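Local coordinates for protein replicative DNA helicase DnaB, 1st part (Mycobacterium tuberculosis, PDB 2R5U) that forms the N-terminal domain of the hexameric replicative helicase, which probably unwinds duplex DNA ahead of the replisome in a 5'-3' direction, using ATP, at residues His65-Asp70 against Arg94-Arg99. Residues are numbered along the deposited sequence; the frame is centred on the assembly and turned at random.
Sequences HQNVYD and RGLLRR
The CA atoms come nearest at Asn67 and Leu96, with Asn67 CA 7.4 Å from Leu96 CA, where a turn of helix 63-77 faces the Schellman motif that ends helix 84-93. Past the last turn of that helix, Gly95 is the first residue with non-helical backbone angles. Its positive phi of 70° turns the chain, and Leu96 then leads into the short helix 97-100. The contact joins helix 63-77 to the turn between helices 84-93 and 97-100, at the surface of the all-helical DnaB N-terminal domain. It is small, burying 203 Å² in all, and no hydrogen bond spans it.

Two side-chain pairs carry it. Leu96 points at helix 63-77 and spreads its two methyls against the amide of Asn67. Leu96 CD2 lies 3.7 Å from Asn67 ND2, while Leu96 CD1 lies 3.9 Å from Asn67 OD1. The two side chains cross at about a right angle. Asn67 reaches this place because its CG stands beside the backbone N (chi1 -71°), which brings the amide end nearer to Leu96 than its CB bond alone would suggest. Asn67 also touches Leu91 of helix 84-93, so it meets the helix as well as the turn that follows it.

The side chain of Arg94 starts toward helix 63-77 and kinks twice on the way, at its second and third torsions. Its guanidinium meets Asp70 by its edge, with Asp70 CB close to the guanidinium plane. The charged groups themselves stay apart, Asp70 OD2 being 5.0 Å from Arg94 NH2. Two other acids hold the arginine: Glu90 forms a salt bridge with NE, and Asp74, one turn further along helix 63-77, forms one with NH2. Arg94 NH1 sits 3.5 Å from the backbone Asn67 O. Arg94 NH2 sits 3.5 Å from Asp70 CB.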
ATOM      1  N   HIS B  65      11.128 -18.065  22.667  1.00 27.88           N
ATOM      2  CA  HIS B  65      12.350 -17.889  23.424  1.00 27.04           C
ATOM      3  C   HIS B  65      12.966 -16.507  23.216  1.00 26.28           C
ATOM      4  O   HIS B  65      13.412 -15.903  24.174  1.00 24.63           O
ATOM      5  CB  HIS B  65      13.370 -18.990  23.134  1.00 26.56           C
ATOM      6  CG  HIS B  65      12.910 -20.355  23.529  1.00 26.40           C
ATOM      7  ND1 HIS B  65      13.586 -21.496  23.175  1.00 27.96           N
ATOM      8  CD2 HIS B  65      11.841 -20.759  24.259  1.00 27.35           C
ATOM      9  CE1 HIS B  65      12.968 -22.549  23.679  1.00 28.23           C
ATOM     10  NE2 HIS B  65      11.903 -22.129  24.338  1.00 29.21           N
ATOM     11  N   GLN B  66      12.977 -16.005  21.972  1.00 26.17           N
ATOM     12  CA  GLN B  66      13.450 -14.635  21.721  1.00 26.33           C
ATOM     13  C   GLN B  66      12.611 -13.619  22.482  1.00 25.86           C
ATOM     14  O   GLN B  66      13.146 -12.652  23.007  1.00 25.61           O
ATOM     15  CB  GLN B  66      13.456 -14.256  20.221  1.00 26.90           C
ATOM     16  CG  GLN B  66      14.267 -12.976  19.935  1.00 28.27           C
ATOM     17  CD  GLN B  66      15.753 -13.166  20.174  1.00 30.76           C
ATOM     18  OE1 GLN B  66      16.358 -12.485  21.021  1.00 34.82           O
ATOM     19  NE2 GLN B  66      16.348 -14.122  19.468  1.00 27.39           N
ATOM     20  N   ASN B  67      11.301 -13.828  22.510  1.00 26.20           N
ATOM     21  CA  ASN B  67      10.373 -12.924  23.194  1.00 26.27           C
ATOM     22  C   ASN B  67      10.716 -12.869  24.686  1.00 25.90           C
ATOM     23  O   ASN B  67      10.769 -11.785  25.286  1.00 24.91           O
ATOM     24  CB  ASN B  67       8.920 -13.394  23.058  1.00 27.30           C
ATOM     25  CG  ASN B  67       8.334 -13.218  21.630  1.00 29.56           C
ATOM     26  OD1 ASN B  67       8.802 -12.405  20.827  1.00 33.29           O
ATOM     27  ND2 ASN B  67       7.274 -13.965  21.348  1.00 31.68           N
ATOM     28  N   VAL B  68      10.933 -14.044  25.283  1.00 24.54           N
ATOM     29  CA  VAL B  68      11.248 -14.117  26.710  1.00 24.09           C
ATOM     30  C   VAL B  68      12.565 -13.394  26.973  1.00 24.35           C
ATOM     31  O   VAL B  68      12.639 -12.542  27.867  1.00 23.98           O
ATOM     32  CB  VAL B  68      11.309 -15.560  27.226  1.00 24.19           C
ATOM     33  CG1 VAL B  68      11.773 -15.589  28.718  1.00 23.56           C
ATOM     34  CG2 VAL B  68       9.938 -16.205  27.076  1.00 22.89           C
ATOM     35  N   TYR B  69      13.582 -13.723  26.177  1.00 24.82           N
ATOM     36  CA  TYR B  69      14.892 -13.103  26.291  1.00 25.55           C
ATOM     37  C   TYR B  69      14.828 -11.574  26.195  1.00 26.26           C
ATOM     38  O   TYR B  69      15.442 -10.870  27.009  1.00 25.68           O
ATOM     39  CB  TYR B  69      15.834 -13.673  25.227  1.00 26.06           C
ATOM     40  CG  TYR B  69      17.249 -13.129  25.285  1.00 27.97           C
ATOM     41  CD1 TYR B  69      18.190 -13.686  26.140  1.00 28.64           C
ATOM     42  CD2 TYR B  69      17.641 -12.054  24.471  1.00 29.53           C
ATOM     43  CE1 TYR B  69      19.476 -13.201  26.197  1.00 30.30           C
ATOM     44  CE2 TYR B  69      18.939 -11.557  24.512  1.00 31.31           C
ATOM     45  CZ  TYR B  69      19.845 -12.139  25.386  1.00 30.33           C
ATOM     46  OH  TYR B  69      21.128 -11.689  25.453  1.00 30.67           O
ATOM     47  N   ASP B  70      14.096 -11.077  25.196  1.00 26.27           N
ATOM     48  CA  ASP B  70      13.955  -9.623  24.966  1.00 27.08           C
ATOM     49  C   ASP B  70      13.272  -8.936  26.158  1.00 26.60           C
ATOM     50  O   ASP B  70      13.676  -7.838  26.554  1.00 26.05           O
ATOM     51  CB  ASP B  70      13.164  -9.324  23.675  1.00 27.56           C
ATOM     52  CG  ASP B  70      13.853  -9.832  22.405  1.00 30.37           C
ATOM     53  OD1 ASP B  70      15.038 -10.265  22.446  1.00 31.87           O
ATOM     54  OD2 ASP B  70      13.178  -9.820  21.338  1.00 32.63           O
ATOM     55  N   ARG B  94       3.603  -6.385  26.216  1.00 42.96           N
ATOM     56  CA  ARG B  94       3.922  -6.503  24.806  1.00 43.61           C
ATOM     57  C   ARG B  94       2.875  -7.302  24.003  1.00 43.72           C
ATOM     58  O   ARG B  94       3.008  -7.451  22.785  1.00 43.91           O
ATOM     59  CB  ARG B  94       5.312  -7.118  24.654  1.00 43.92           C
ATOM     60  CG  ARG B  94       6.457  -6.150  24.923  1.00 45.64           C
ATOM     61  CD  ARG B  94       7.547  -6.842  25.703  1.00 49.64           C
ATOM     62  NE  ARG B  94       8.886  -6.396  25.325  1.00 52.78           N
ATOM     63  CZ  ARG B  94       9.841  -7.204  24.864  1.00 55.28           C
ATOM     64  NH1 ARG B  94       9.620  -8.523  24.735  1.00 56.02           N
ATOM     65  NH2 ARG B  94      11.025  -6.695  24.538  1.00 55.70           N
ATOM     66  N   GLY B  95       1.837  -7.796  24.676  1.00 43.50           N
ATOM     67  CA  GLY B  95       0.837  -8.673  24.054  1.00 43.42           C
ATOM     68  C   GLY B  95       1.343 -10.073  23.711  1.00 43.78           C
ATOM     69  O   GLY B  95       0.734 -10.782  22.902  1.00 43.40           O
ATOM     70  N   LEU B  96       2.452 -10.487  24.324  1.00 43.61           N
ATOM     71  CA  LEU B  96       3.109 -11.749  23.950  1.00 43.39           C
ATOM     72  C   LEU B  96       2.990 -12.875  24.973  1.00 43.60           C
ATOM     73  O   LEU B  96       3.439 -13.994  24.714  1.00 43.37           O
ATOM     74  CB  LEU B  96       4.585 -11.510  23.616  1.00 43.25           C
ATOM     75  CG  LEU B  96       4.913 -10.586  22.441  1.00 42.52           C
ATOM     76  CD1 LEU B  96       6.306 -10.025  22.592  1.00 43.72           C
ATOM     77  CD2 LEU B  96       4.744 -11.306  21.098  1.00 42.23           C
ATOM     78  N   LEU B  97       2.394 -12.585  26.129  1.00 44.28           N
ATOM     79  CA  LEU B  97       2.312 -13.561  27.214  1.00 44.78           C
ATOM     80  C   LEU B  97       1.503 -14.801  26.823  1.00 46.22           C
ATOM     81  O   LEU B  97       1.914 -15.932  27.117  1.00 46.24           O
ATOM     82  CB  LEU B  97       1.769 -12.935  28.511  1.00 44.55           C
ATOM     83  CG  LEU B  97       1.804 -13.837  29.757  1.00 44.01           C
ATOM     84  CD1 LEU B  97       3.233 -14.291  30.093  1.00 43.37           C
ATOM     85  CD2 LEU B  97       1.166 -13.171  30.959  1.00 44.29           C
ATOM     86  N   ARG B  98       0.369 -14.577  26.153  1.00 47.67           N
ATOM     87  CA  ARG B  98      -0.481 -15.662  25.643  1.00 49.20           C
ATOM     88  C   ARG B  98       0.172 -16.397  24.481  1.00 50.01           C
ATOM     89  O   ARG B  98       0.005 -17.608  24.335  1.00 50.59           O
ATOM     90  CB  ARG B  98      -1.851 -15.130  25.225  1.00 49.06           C
ATOM     91  N   ARG B  99       0.939 -15.668  23.674  1.00 51.02           N
ATOM     92  CA  ARG B  99       1.699 -16.261  22.568  1.00 51.53           C
ATOM     93  C   ARG B  99       2.565 -17.449  23.022  1.00 51.40           C
ATOM     94  O   ARG B  99       2.665 -18.451  22.308  1.00 52.00           O
ATOM     95  CB  ARG B  99       2.578 -15.197  21.893  1.00 51.85           C
ATOM     96  CG  ARG B  99       2.943 -15.469  20.433  1.00 53.56           C
ATOM     97  CD  ARG B  99       2.020 -14.711  19.480  1.00 56.45           C
ATOM     98  NE  ARG B  99       2.461 -13.331  19.249  1.00 58.57           N
ATOM     99  CZ  ARG B  99       1.644 -12.284  19.113  1.00 59.67           C
ATOM    100  NH1 ARG B  99       0.326 -12.440  19.202  1.00 60.00           N
ATOM    101  NH2 ARG B  99       2.146 -11.071  18.901  1.00 59.01           N
TER